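Lectin (Trichosanthes anguina, PDB 4HR6) is part of a sugar-binding seed lectin, a nontoxic three-chain homologue of type II ribosome-inactivating proteins, and itself belongs to the ribosome-inactivating family. Local coordinates at residues His36-Phe40 with Leu52-Thr56; Asp148-Glu152 with Leu197-His201; Ala91-Leu95 with Ser106-Ile110; Arg2-Leu6 with Thr17-Glu23; Phe40-Ala44 with Phe63-Phe67. All blocks are in the same frame, centred on the assembly; numbering follows the deposited sequence.

Interaction 1 of 5, residues His36-Phe40 with Leu52-Thr56; sequences HESYF and LFTDT
Ser38, on strand 37-40, points into the turn formed by Phe53 to Thr56 and meets two of its residues. Its CB lies against CB of Phe53 at 3.8 Å and also touches the start of that ring. One bond further out, OG stands 2.7 Å from OG1 of Thr56. OG is held between its own backbone N and carbonyl carbon (chi1 64°), which aims it at the threonine; His57 O is a further, weak partner of OG. Thr56 OG1 itself donates to Phe53 O at 2.6 Å, across the type I turn, beside a weak backbone bond from Thr56 N. At the strand's start, His36 O rests 3.3 Å from CA of Thr56. Further along, Phe40 meets the turn through CZ: Leu52 O lies at the ring edge, 3.6 Å away, with CB of Leu52 and CD2 of Phe53 each 4.2 Å off. Phe49 of helix 46-51 stacks on the same ring. Hydroxyls and one carbonyl thus form a short polar chain at the turn, with apolar contacts beside it; within these two segments side chains make the tie, and backbone pairing with the strand begins at His57.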
# COMPACT_ATOMS: atom_id res chain seq x y z
N HIS B 36 -29.08 -2.98 -30.09
CA HIS B 36 -28.49 -4.08 -30.90
C HIS B 36 -27.09 -3.77 -31.32
O HIS B 36 -26.56 -4.45 -32.19
CB HIS B 36 -29.26 -4.32 -32.21
CG HIS B 36 -30.72 -4.24 -32.05
ND1 HIS B 36 -31.39 -4.98 -31.10
CD2 HIS B 36 -31.65 -3.49 -32.68
CE1 HIS B 36 -32.68 -4.69 -31.16
NE2 HIS B 36 -32.86 -3.79 -32.12
N GLU B 37 -26.51 -2.70 -30.77
CA GLU B 37 -25.15 -2.31 -31.07
C GLU B 37 -24.29 -2.59 -29.85
O GLU B 37 -24.77 -2.53 -28.72
CB GLU B 37 -25.07 -0.83 -31.38
CG GLU B 37 -26.07 -0.34 -32.40
CD GLU B 37 -25.81 -0.87 -33.79
OE1 GLU B 37 -24.64 -0.92 -34.22
OE2 GLU B 37 -26.78 -1.23 -34.48
N SER B 38 -23.02 -2.91 -30.10
CA SER B 38 -22.01 -3.04 -29.09
C SER B 38 -20.74 -2.39 -29.63
O SER B 38 -20.59 -2.18 -30.84
CB SER B 38 -21.81 -4.51 -28.72
OG SER B 38 -21.30 -5.26 -29.82
N TYR B 39 -19.83 -2.03 -28.74
CA TYR B 39 -18.64 -1.30 -29.14
C TYR B 39 -17.43 -1.92 -28.50
O TYR B 39 -17.42 -2.19 -27.31
CB TYR B 39 -18.77 0.17 -28.77
CG TYR B 39 -20.01 0.80 -29.35
CD1 TYR B 39 -21.21 0.71 -28.69
CD2 TYR B 39 -19.97 1.43 -30.58
CE1 TYR B 39 -22.36 1.25 -29.22
CE2 TYR B 39 -21.12 1.97 -31.13
CZ TYR B 39 -22.31 1.87 -30.43
OH TYR B 39 -23.48 2.40 -30.94
N PHE B 40 -16.42 -2.19 -29.33
CA PHE B 40 -15.25 -2.94 -28.93
C PHE B 40 -14.06 -2.05 -29.16
O PHE B 40 -14.01 -1.35 -30.17
CB PHE B 40 -15.10 -4.21 -29.78
CG PHE B 40 -15.98 -5.34 -29.35
CD1 PHE B 40 -17.33 -5.31 -29.60
CD2 PHE B 40 -15.44 -6.43 -28.69
CE1 PHE B 40 -18.14 -6.37 -29.20
CE2 PHE B 40 -16.25 -7.48 -28.27
CZ PHE B 40 -17.60 -7.45 -28.54
N LEU B 52 -18.56 -12.29 -26.68
CA LEU B 52 -19.35 -11.21 -26.06
C LEU B 52 -20.27 -10.53 -27.04
O LEU B 52 -19.87 -10.18 -28.14
CB LEU B 52 -18.45 -10.13 -25.46
CG LEU B 52 -17.51 -10.51 -24.33
CD1 LEU B 52 -16.50 -9.40 -24.11
CD2 LEU B 52 -18.32 -10.80 -23.07
N PHE B 53 -21.49 -10.27 -26.60
CA PHE B 53 -22.46 -9.47 -27.34
C PHE B 53 -22.62 -9.99 -28.76
O PHE B 53 -22.66 -9.22 -29.72
CB PHE B 53 -22.07 -7.98 -27.31
CG PHE B 53 -21.77 -7.46 -25.93
CD1 PHE B 53 -22.64 -7.68 -24.87
CD2 PHE B 53 -20.60 -6.75 -25.67
CE1 PHE B 53 -22.35 -7.21 -23.60
CE2 PHE B 53 -20.31 -6.28 -24.41
CZ PHE B 53 -21.18 -6.51 -23.37
N THR B 54 -22.70 -11.30 -28.89
CA THR B 54 -22.68 -11.95 -30.21
C THR B 54 -24.00 -11.80 -30.97
O THR B 54 -24.04 -11.96 -32.17
CB THR B 54 -22.31 -13.43 -30.09
OG1 THR B 54 -23.12 -14.05 -29.08
CG2 THR B 54 -20.85 -13.56 -29.70
N ASP B 55 -25.07 -11.47 -30.26
CA ASP B 55 -26.34 -11.13 -30.87
C ASP B 55 -26.51 -9.62 -31.03
O ASP B 55 -27.60 -9.10 -30.83
CB ASP B 55 -27.47 -11.67 -29.98
CG ASP B 55 -27.42 -11.07 -28.59
OD1 ASP B 55 -26.33 -11.04 -27.99
OD2 ASP B 55 -28.47 -10.58 -28.13
N THR B 56 -25.42 -8.91 -31.37
CA THR B 56 -25.46 -7.47 -31.61
C THR B 56 -24.63 -7.18 -32.84
O THR B 56 -23.86 -8.03 -33.27
CB THR B 56 -24.91 -6.66 -30.40
OG1 THR B 56 -23.49 -6.83 -30.26
CG2 THR B 56 -25.56 -7.10 -29.15

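Interaction 2 of 5, residues Asp148-Glu152 with Leu197-His201; sequences DNWSE and LQLYH
Leu199 and Trp150 cross at about a right angle, the leucine CB lying over the six-membered ring of the indole, 4.0 Å from its centroid and 26° off the ring normal. This is a CH-pi contact displaced toward the rim, closest at CH2 of Trp150. The indole reaches across because its CG is trans to the backbone N (chi1 177°), which carries the ring from helix 141-159 to the 197-201 chain. Its NE1 then donates to Leu197 O at 2.9 Å, with the oxygen almost in the ring plane and the N-H nearly straight at 166°. One residue therefore uses its edge for a hydrogen bond and its face for an aliphatic group. Of the leucine's two methyls, CD1 stays near the indole at CH2, and CD2 comes 3.5 Å from OG of Ser151. His201 approaches the next helical residue: NE2 donates to Ser151 O at 3.0 Å, a more bent bond that comes from above the carbonyl plane and tilts out of the imidazole plane. Around the indole, Lys119 makes a cation-pi contact and Phe120 meets the ring steeply, while Leu37 of another lectin chain packs on it. Gln198 turns away from the helix segment and donates through NE2 to Ile34 O of that same chain. An extended C-terminal tail is thus laid along a long helix of the ribosome-inactivating fold, where a second chain joins it.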
# COMPACT_ATOMS: atom_id res chain seq x y z
N ASP B 148 -0.02 4.31 -14.00
CA ASP B 148 1.01 3.98 -14.97
C ASP B 148 1.96 2.86 -14.51
O ASP B 148 2.58 2.21 -15.34
CB ASP B 148 1.81 5.24 -15.33
CG ASP B 148 1.00 6.24 -16.15
OD1 ASP B 148 -0.08 5.91 -16.67
OD2 ASP B 148 1.47 7.38 -16.26
N ASN B 149 2.10 2.65 -13.20
CA ASN B 149 3.05 1.63 -12.68
C ASN B 149 2.44 0.36 -12.13
O ASN B 149 3.16 -0.48 -11.60
CB ASN B 149 3.91 2.26 -11.59
CG ASN B 149 4.97 3.17 -12.16
OD1 ASN B 149 5.89 2.72 -12.80
ND2 ASN B 149 4.83 4.45 -11.95
N TRP B 150 1.12 0.19 -12.25
CA TRP B 150 0.45 -0.98 -11.65
C TRP B 150 1.01 -2.32 -12.10
O TRP B 150 1.17 -3.24 -11.30
CB TRP B 150 -1.04 -0.94 -11.98
CG TRP B 150 -1.78 -2.09 -11.48
CD1 TRP B 150 -2.02 -2.41 -10.19
CD2 TRP B 150 -2.46 -3.08 -12.27
NE1 TRP B 150 -2.79 -3.55 -10.11
CE2 TRP B 150 -3.06 -3.99 -11.38
CE3 TRP B 150 -2.59 -3.30 -13.65
CZ2 TRP B 150 -3.80 -5.10 -11.80
CZ3 TRP B 150 -3.32 -4.41 -14.08
CH2 TRP B 150 -3.93 -5.28 -13.15
N SER B 151 1.27 -2.43 -13.40
CA SER B 151 1.83 -3.66 -13.95
C SER B 151 3.19 -3.96 -13.36
O SER B 151 3.46 -5.07 -12.94
CB SER B 151 1.96 -3.55 -15.47
OG SER B 151 2.47 -4.77 -15.97
N GLU B 152 4.04 -2.95 -13.36
CA GLU B 152 5.39 -3.04 -12.83
C GLU B 152 5.41 -3.30 -11.32
O GLU B 152 6.23 -4.09 -10.85
CB GLU B 152 6.10 -1.73 -13.15
CG GLU B 152 7.57 -1.68 -12.80
CD GLU B 152 8.43 -2.69 -13.55
OE1 GLU B 152 8.03 -3.15 -14.63
OE2 GLU B 152 9.51 -3.02 -13.03
N LEU B 197 -5.32 -5.22 -5.81
CA LEU B 197 -5.35 -6.30 -6.79
C LEU B 197 -4.05 -6.27 -7.56
O LEU B 197 -3.56 -5.20 -7.89
CB LEU B 197 -6.49 -6.10 -7.78
CG LEU B 197 -7.92 -6.32 -7.29
CD1 LEU B 197 -8.89 -5.95 -8.40
CD2 LEU B 197 -8.17 -7.73 -6.81
N GLN B 198 -3.48 -7.44 -7.87
CA GLN B 198 -2.25 -7.44 -8.66
C GLN B 198 -2.36 -8.28 -9.92
O GLN B 198 -2.99 -9.35 -9.93
CB GLN B 198 -1.04 -7.84 -7.82
CG GLN B 198 -1.04 -9.24 -7.27
CD GLN B 198 0.14 -9.48 -6.34
OE1 GLN B 198 1.29 -9.44 -6.77
NE2 GLN B 198 -0.14 -9.75 -5.07
N LEU B 199 -1.76 -7.76 -10.98
CA LEU B 199 -1.64 -8.49 -12.24
C LEU B 199 -0.71 -9.69 -12.08
O LEU B 199 0.38 -9.56 -11.53
CB LEU B 199 -1.08 -7.55 -13.31
CG LEU B 199 -1.01 -8.06 -14.76
CD1 LEU B 199 -2.38 -8.26 -15.36
CD2 LEU B 199 -0.21 -7.06 -15.58
N TYR B 200 -1.15 -10.84 -12.56
CA TYR B 200 -0.31 -12.03 -12.64
C TYR B 200 0.85 -11.90 -13.64
O TYR B 200 0.65 -11.56 -14.79
CB TYR B 200 -1.16 -13.24 -13.01
CG TYR B 200 -0.36 -14.50 -13.17
CD1 TYR B 200 0.08 -14.91 -14.43
CD2 TYR B 200 -0.01 -15.27 -12.07
CE1 TYR B 200 0.82 -16.06 -14.59
CE2 TYR B 200 0.72 -16.43 -12.22
CZ TYR B 200 1.14 -16.81 -13.49
OH TYR B 200 1.87 -17.95 -13.65
N HIS B 201 2.06 -12.17 -13.18
CA HIS B 201 3.23 -12.26 -14.08
C HIS B 201 3.87 -13.62 -13.94
O HIS B 201 4.24 -14.21 -14.96
CB HIS B 201 4.28 -11.21 -13.74
CG HIS B 201 3.92 -9.81 -14.12
ND1 HIS B 201 4.17 -9.31 -15.38
CD2 HIS B 201 3.37 -8.81 -13.42
CE1 HIS B 201 3.77 -8.05 -15.43
NE2 HIS B 201 3.29 -7.72 -14.25

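Interaction 3 of 5, residues Ala91-Leu95 with Ser106-Ile110; sequences AISNL and SFLVI
Helices 85-96 and 103-119 pass each other here with local axes 9.2 Å apart and an angle of 133° between their directions, the closest backbone approach being Ala91 with Ser106. The small side chains at that point let the two backbones come near: CB of Ala91 lies 3.7 Å from CB of Ser106. It also meets CD1 of Ile110 at 3.8 Å and, more loosely, CB of Val109. One turn on, Asn94 gives the contact its hydrogen bond, ND2 to Ser106 OG at 3.0 Å, with the hydroxyl close to the amide plane. Ser106 OG also bonds to Leu102 O, just before the start of helix 103-119, so this buried hydroxyl has two partners. Leu95 forks between Phe107 and Ile110. Its CD2 sits over the centre of the Phe107 ring, 4.3 Å from the centroid and only 11° off the normal, a CH-pi contact, while CD1 meets CE2 of the same ring at 3.8 Å. CD1 also reaches CD1 of Ile110, 3.7 Å away, the two side chains approaching tip to tip. With CG1 trans to its carbonyl carbon (chi1 -73°), the isoleucine sends its long branch toward helix 85-96. Every residue in touch is buried, and the layer is apolar apart from the amide-hydroxyl pair. Next to it lies the sheet, where Leu8 of strand 3-9 packs on both Ile92 and Ile110; Phe107 meets Phe41, and Leu70 of helix 67-74 packs on Phe107.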
# COMPACT_ATOMS: atom_id res chain seq x y z
N ALA B 91 -20.63 10.82 -18.18
CA ALA B 91 -19.92 9.79 -18.92
C ALA B 91 -20.82 8.60 -19.27
O ALA B 91 -20.82 8.13 -20.40
CB ALA B 91 -18.72 9.32 -18.13
N ILE B 92 -21.61 8.14 -18.31
CA ILE B 92 -22.52 7.05 -18.55
C ILE B 92 -23.48 7.41 -19.70
O ILE B 92 -23.63 6.65 -20.69
CB ILE B 92 -23.27 6.67 -17.25
CG1 ILE B 92 -22.30 6.04 -16.26
CG2 ILE B 92 -24.39 5.68 -17.53
CD1 ILE B 92 -22.88 5.86 -14.86
N SER B 93 -24.08 8.60 -19.61
CA SER B 93 -25.00 9.08 -20.65
C SER B 93 -24.39 9.12 -22.02
O SER B 93 -25.05 8.73 -22.99
CB SER B 93 -25.54 10.48 -20.30
OG SER B 93 -26.36 10.38 -19.15
N ASN B 94 -23.15 9.61 -22.12
CA ASN B 94 -22.48 9.70 -23.39
C ASN B 94 -22.24 8.33 -24.03
O ASN B 94 -22.33 8.18 -25.26
CB ASN B 94 -21.14 10.40 -23.26
CG ASN B 94 -21.26 11.84 -22.81
OD1 ASN B 94 -22.20 12.55 -23.18
ND2 ASN B 94 -20.31 12.28 -22.01
N LEU B 95 -21.86 7.35 -23.20
CA LEU B 95 -21.71 5.97 -23.66
C LEU B 95 -23.05 5.40 -24.08
O LEU B 95 -23.14 4.72 -25.09
CB LEU B 95 -21.11 5.07 -22.58
CG LEU B 95 -19.63 5.17 -22.20
CD1 LEU B 95 -19.08 3.83 -21.71
CD2 LEU B 95 -18.77 5.69 -23.32
N SER B 106 -15.22 10.07 -21.90
CA SER B 106 -16.11 9.34 -20.99
C SER B 106 -15.46 8.05 -20.51
O SER B 106 -15.58 7.72 -19.34
CB SER B 106 -17.48 9.11 -21.64
OG SER B 106 -18.03 10.33 -22.10
N PHE B 107 -14.74 7.35 -21.40
CA PHE B 107 -13.99 6.16 -20.98
C PHE B 107 -12.91 6.49 -19.93
O PHE B 107 -12.76 5.78 -18.95
CB PHE B 107 -13.36 5.45 -22.19
CG PHE B 107 -14.26 4.44 -22.84
CD1 PHE B 107 -14.55 4.52 -24.19
CD2 PHE B 107 -14.82 3.41 -22.11
CE1 PHE B 107 -15.39 3.57 -24.80
CE2 PHE B 107 -15.66 2.47 -22.70
CZ PHE B 107 -15.94 2.55 -24.04
N LEU B 108 -12.19 7.57 -20.13
CA LEU B 108 -11.18 8.01 -19.15
C LEU B 108 -11.77 8.21 -17.74
O LEU B 108 -11.19 7.76 -16.73
CB LEU B 108 -10.54 9.29 -19.65
CG LEU B 108 -9.12 9.31 -20.21
CD1 LEU B 108 -8.51 7.95 -20.44
CD2 LEU B 108 -9.04 10.18 -21.46
N VAL B 109 -12.94 8.81 -17.67
CA VAL B 109 -13.62 8.97 -16.39
C VAL B 109 -13.99 7.63 -15.77
O VAL B 109 -13.68 7.35 -14.60
CB VAL B 109 -14.89 9.84 -16.56
CG1 VAL B 109 -15.66 9.91 -15.27
CG2 VAL B 109 -14.52 11.25 -17.03
N ILE B 110 -14.65 6.79 -16.56
CA ILE B 110 -15.21 5.55 -16.07
C ILE B 110 -14.10 4.58 -15.67
O ILE B 110 -14.16 3.97 -14.61
CB ILE B 110 -16.14 4.92 -17.12
CG1 ILE B 110 -17.44 5.71 -17.21
CG2 ILE B 110 -16.46 3.48 -16.76
CD1 ILE B 110 -18.16 5.57 -18.52

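Interaction 4 of 5, residues Arg2-Leu6 with Thr17-Glu23; sequences RFYLL and TLAIDVE
Arg2 lays its guanidinium edge against the carboxylate of Asp21 and grips it side-on with two nitrogens, a bidentate salt bridge. NE donates to OD1 at 2.8 Å, nearly straight and in the guanidinium plane, while NH2 takes OD2 at 2.9 Å on its syn lone pair. An extended arginine chain, starting with CG trans to the backbone N (chi1 -175°), carries the group past the strand end. Glu23 N reaches OD1 from the opposite face of the carboxylate at 3.0 Å, closing an Asx turn and giving that oxygen two donors. The carboxylate of Glu23 lies over one guanidinium face, its OE2 a long 3.7 Å from NH1, so this part of the network acts through charge alone. Backbone bonds follow: Val22 N to Arg2 O just outside the strands, then both bonds between Tyr4 and Ile20, and Leu18 N to Leu6 O, with the return bond from Leu6 N weak. On the Phe3, Leu5, Ala19 and Asp21 face, CD2 of Leu5 meets CB of Ala19 at 3.7 Å. On the other face, CB of Tyr4 touches CG1 of Val22 at 4.0 Å, and the tyrosine hydroxyl bonds to Glu23 of another lectin chain. This is an antiparallel beta hairpin, strands 3-9 and 15-21, which opens the N-terminal sheet of the ribosome-inactivating fold, with the salt bridges at its open end, away from the turn.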
# COMPACT_ATOMS: atom_id res chain seq x y z
N ARG B 2 -13.51 -15.67 -19.21
CA ARG B 2 -12.48 -14.67 -19.09
C ARG B 2 -12.97 -13.23 -18.90
O ARG B 2 -12.19 -12.36 -18.54
CB ARG B 2 -11.60 -14.77 -20.31
CG ARG B 2 -10.42 -13.84 -20.26
CD ARG B 2 -9.42 -14.26 -21.27
NE ARG B 2 -8.61 -13.14 -21.68
CZ ARG B 2 -7.70 -13.21 -22.64
NH1 ARG B 2 -7.47 -14.37 -23.26
NH2 ARG B 2 -7.01 -12.13 -22.97
N PHE B 3 -14.26 -12.99 -19.12
CA PHE B 3 -14.79 -11.65 -19.11
C PHE B 3 -15.76 -11.43 -17.95
O PHE B 3 -16.61 -12.26 -17.66
CB PHE B 3 -15.41 -11.33 -20.48
CG PHE B 3 -14.41 -11.45 -21.60
CD1 PHE B 3 -14.40 -12.55 -22.43
CD2 PHE B 3 -13.43 -10.50 -21.76
CE1 PHE B 3 -13.46 -12.67 -23.42
CE2 PHE B 3 -12.47 -10.63 -22.74
CZ PHE B 3 -12.49 -11.72 -23.58
N TYR B 4 -15.60 -10.29 -17.29
CA TYR B 4 -16.44 -9.90 -16.17
C TYR B 4 -17.32 -8.73 -16.62
O TYR B 4 -16.83 -7.79 -17.25
CB TYR B 4 -15.54 -9.49 -15.02
CG TYR B 4 -16.22 -9.09 -13.75
CD1 TYR B 4 -17.00 -9.98 -13.02
CD2 TYR B 4 -16.04 -7.81 -13.23
CE1 TYR B 4 -17.60 -9.60 -11.82
CE2 TYR B 4 -16.63 -7.42 -12.05
CZ TYR B 4 -17.40 -8.31 -11.34
OH TYR B 4 -17.96 -7.88 -10.16
N LEU B 5 -18.61 -8.82 -16.30
CA LEU B 5 -19.58 -7.82 -16.71
C LEU B 5 -20.01 -6.99 -15.54
O LEU B 5 -20.19 -7.47 -14.43
CB LEU B 5 -20.84 -8.44 -17.31
CG LEU B 5 -20.68 -9.28 -18.57
CD1 LEU B 5 -22.04 -9.80 -19.00
CD2 LEU B 5 -20.04 -8.48 -19.69
N LEU B 6 -20.29 -5.75 -15.84
CA LEU B 6 -20.40 -4.75 -14.85
C LEU B 6 -21.37 -3.71 -15.37
O LEU B 6 -21.17 -3.18 -16.46
CB LEU B 6 -19.00 -4.20 -14.70
CG LEU B 6 -18.68 -3.42 -13.49
CD1 LEU B 6 -17.24 -3.73 -13.13
CD2 LEU B 6 -18.93 -1.96 -13.81
N THR B 17 -23.57 -1.77 -20.00
CA THR B 17 -22.87 -2.94 -19.51
C THR B 17 -21.46 -2.92 -20.07
O THR B 17 -21.26 -2.88 -21.27
CB THR B 17 -23.56 -4.24 -19.95
OG1 THR B 17 -24.84 -4.30 -19.33
CG2 THR B 17 -22.78 -5.45 -19.50
N LEU B 18 -20.50 -3.00 -19.16
CA LEU B 18 -19.11 -2.89 -19.50
C LEU B 18 -18.42 -4.23 -19.26
O LEU B 18 -18.61 -4.85 -18.21
CB LEU B 18 -18.53 -1.80 -18.62
CG LEU B 18 -17.07 -1.46 -18.74
CD1 LEU B 18 -16.80 -0.68 -20.01
CD2 LEU B 18 -16.70 -0.65 -17.50
N ALA B 19 -17.64 -4.68 -20.24
CA ALA B 19 -16.99 -5.99 -20.18
C ALA B 19 -15.50 -5.82 -19.94
O ALA B 19 -14.84 -5.01 -20.59
CB ALA B 19 -17.25 -6.78 -21.45
N ILE B 20 -14.98 -6.60 -19.01
CA ILE B 20 -13.61 -6.46 -18.53
C ILE B 20 -12.90 -7.79 -18.67
O ILE B 20 -13.41 -8.81 -18.23
CB ILE B 20 -13.59 -6.04 -17.04
CG1 ILE B 20 -13.74 -4.53 -16.91
CG2 ILE B 20 -12.28 -6.43 -16.38
CD1 ILE B 20 -15.14 -4.04 -17.10
N ASP B 21 -11.73 -7.76 -19.29
CA ASP B 21 -10.85 -8.92 -19.43
C ASP B 21 -10.18 -9.14 -18.08
O ASP B 21 -9.42 -8.30 -17.65
CB ASP B 21 -9.80 -8.60 -20.50
CG ASP B 21 -8.95 -9.82 -20.90
OD1 ASP B 21 -8.88 -10.81 -20.15
OD2 ASP B 21 -8.34 -9.77 -21.99
N VAL B 22 -10.44 -10.26 -17.41
CA VAL B 22 -9.85 -10.49 -16.07
C VAL B 22 -8.34 -10.77 -16.13
O VAL B 22 -7.65 -10.64 -15.14
CB VAL B 22 -10.55 -11.63 -15.29
CG1 VAL B 22 -12.06 -11.41 -15.28
CG2 VAL B 22 -10.24 -13.00 -15.89
N GLU B 23 -7.84 -11.13 -17.31
CA GLU B 23 -6.44 -11.43 -17.46
C GLU B 23 -5.53 -10.19 -17.45
O GLU B 23 -4.43 -10.25 -16.91
CB GLU B 23 -6.24 -12.25 -18.74
CG GLU B 23 -5.10 -13.24 -18.61
CD GLU B 23 -5.01 -14.15 -19.80
OE1 GLU B 23 -4.04 -13.99 -20.59
OE2 GLU B 23 -5.90 -15.02 -19.95

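Interaction 5 of 5, residues Phe40-Ala44 with Phe63-Phe67; sequences FFLNA and FDNTF
Two loops meet here at one end of the N-terminal sheet: the type I turn from Phe41 to Ala44, which follows strand 37-40, and the Asx turn of Asp64 that leads into helix 67-74. Phe41 supplies the apolar half. CB of Asn65 sits over the centre of its ring, 3.9 Å from the centroid and 12° off the normal, in a CH-pi contact. Phe41 CE2 meets CE1 at the edge of the Phe63 ring, 3.7 Å away; the two ring planes lie 71° apart in an oblique pair. Asn43 supplies the polar half, its amide sharing both ends with Asn65. OD1 accepts from Asn65 N at 3.2 Å, and ND2 donates to Asn65 OD1 at 2.9 Å, from above the plane of that carbonyl. The amide planes stand 70° apart, so the pair is gripped crosswise and not laid flat; with both ends engaged, the rotation of the Asn43 amide is fixed. The same OD1 also lies 3.0 Å from CB of Asp64. Leu42 N adds a backbone bond to Phe63 O at 3.2 Å, and a water links Asn43 O to Asn65 ND2, which also bonds to Ala27 O. Asp64 OD1 takes both N and OG1 of Thr66, the residue that caps helix 67-74 by accepting from Ser69 N. Strand 26-32 also borders the contact, Val26 at Asn65 and Val28 at Ala44, while Phe63 packs on Leu70 and Ala73 of helix 67-74 and on Pro104 of helix 103-119.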
# COMPACT_ATOMS: atom_id res chain seq x y z
N PHE B 40 -16.42 -2.19 -29.33
CA PHE B 40 -15.25 -2.94 -28.93
C PHE B 40 -14.06 -2.05 -29.16
O PHE B 40 -14.01 -1.35 -30.17
CB PHE B 40 -15.10 -4.21 -29.78
CG PHE B 40 -15.98 -5.34 -29.35
CD1 PHE B 40 -17.33 -5.31 -29.60
CD2 PHE B 40 -15.44 -6.43 -28.69
CE1 PHE B 40 -18.14 -6.37 -29.20
CE2 PHE B 40 -16.25 -7.48 -28.27
CZ PHE B 40 -17.60 -7.45 -28.54
N PHE B 41 -13.11 -2.07 -28.22
CA PHE B 41 -11.84 -1.40 -28.45
C PHE B 41 -11.09 -2.09 -29.57
O PHE B 41 -11.22 -3.29 -29.76
CB PHE B 41 -10.99 -1.38 -27.17
CG PHE B 41 -11.45 -0.37 -26.16
CD1 PHE B 41 -12.32 -0.74 -25.15
CD2 PHE B 41 -11.05 0.95 -26.24
CE1 PHE B 41 -12.77 0.19 -24.22
CE2 PHE B 41 -11.49 1.88 -25.31
CZ PHE B 41 -12.36 1.50 -24.30
N LEU B 42 -10.29 -1.31 -30.27
CA LEU B 42 -9.51 -1.75 -31.40
C LEU B 42 -8.57 -2.91 -31.01
O LEU B 42 -8.31 -3.79 -31.81
CB LEU B 42 -8.74 -0.55 -31.94
CG LEU B 42 -7.95 -0.65 -33.24
CD1 LEU B 42 -8.80 -1.21 -34.38
CD2 LEU B 42 -7.42 0.73 -33.57
N ASN B 43 -8.09 -2.92 -29.78
CA ASN B 43 -7.19 -3.96 -29.34
C ASN B 43 -7.87 -4.95 -28.43
O ASN B 43 -7.20 -5.68 -27.71
CB ASN B 43 -5.97 -3.34 -28.66
CG ASN B 43 -6.31 -2.66 -27.36
OD1 ASN B 43 -7.40 -2.13 -27.20
ND2 ASN B 43 -5.39 -2.66 -26.43
N ALA B 44 -9.19 -5.02 -28.44
CA ALA B 44 -9.85 -6.08 -27.69
C ALA B 44 -9.32 -7.42 -28.18
O ALA B 44 -9.10 -7.60 -29.39
CB ALA B 44 -11.35 -6.05 -27.88
N PHE B 63 -9.86 3.63 -31.47
CA PHE B 63 -8.80 3.82 -30.49
C PHE B 63 -8.78 2.59 -29.59
O PHE B 63 -9.73 1.79 -29.59
CB PHE B 63 -9.01 5.08 -29.64
CG PHE B 63 -10.41 5.25 -29.14
CD1 PHE B 63 -10.81 4.67 -27.97
CD2 PHE B 63 -11.32 5.99 -29.86
CE1 PHE B 63 -12.11 4.82 -27.52
CE2 PHE B 63 -12.62 6.14 -29.43
CZ PHE B 63 -13.02 5.56 -28.26
N ASP B 64 -7.69 2.43 -28.84
CA ASP B 64 -7.54 1.26 -28.00
C ASP B 64 -7.66 1.64 -26.52
O ASP B 64 -7.91 2.81 -26.18
CB ASP B 64 -6.29 0.45 -28.38
CG ASP B 64 -5.00 1.13 -28.06
OD1 ASP B 64 -4.88 1.75 -26.99
OD2 ASP B 64 -4.07 0.98 -28.88
N ASN B 65 -7.57 0.64 -25.66
CA ASN B 65 -7.86 0.84 -24.26
C ASN B 65 -6.66 1.28 -23.44
O ASN B 65 -6.71 1.27 -22.24
CB ASN B 65 -8.52 -0.40 -23.66
CG ASN B 65 -7.70 -1.65 -23.82
OD1 ASN B 65 -6.50 -1.59 -23.95
ND2 ASN B 65 -8.35 -2.79 -23.77
N THR B 66 -5.55 1.63 -24.08
CA THR B 66 -4.42 2.16 -23.33
C THR B 66 -4.74 3.62 -23.00
O THR B 66 -5.47 4.30 -23.74
CB THR B 66 -3.12 2.15 -24.12
OG1 THR B 66 -3.27 2.98 -25.28
CG2 THR B 66 -2.74 0.72 -24.55
N PHE B 67 -4.20 4.11 -21.89
CA PHE B 67 -4.40 5.51 -21.52
C PHE B 67 -3.88 6.48 -22.57
O PHE B 67 -4.52 7.49 -22.86
CB PHE B 67 -3.76 5.82 -20.18
CG PHE B 67 -4.45 5.19 -19.02
CD1 PHE B 67 -3.78 4.32 -18.19
CD2 PHE B 67 -5.79 5.48 -18.75
CE1 PHE B 67 -4.43 3.72 -17.12
CE2 PHE B 67 -6.43 4.90 -17.67
CZ PHE B 67 -5.75 4.01 -16.87
O HOH W 1 -7.34 -5.49 -24.66

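In the fold
Interaction 3 is the fully buried contact, a helix pair whose one amide-hydroxyl bond sits among apolar groups; interaction 4, also largely buried, relies on strand pairing with a salt-bridge network at its end. Interactions 1, 2 and 5 are partly buried and mix loop polar bonds with ring packing. Interactions 1 and 4 reach the same sheet and touch through Leu52 and Phe53 with Phe3, Thr17 and Ala19. Interactions 1 and 5 share Phe40. Phe107 bridges interaction 3 to interaction 5 through Phe41 and Phe63, and to interaction 4 through Leu18. Interaction 2, its centre about 29 Å from that of interaction 1, meets interaction 4 through Leu199 and Glu23.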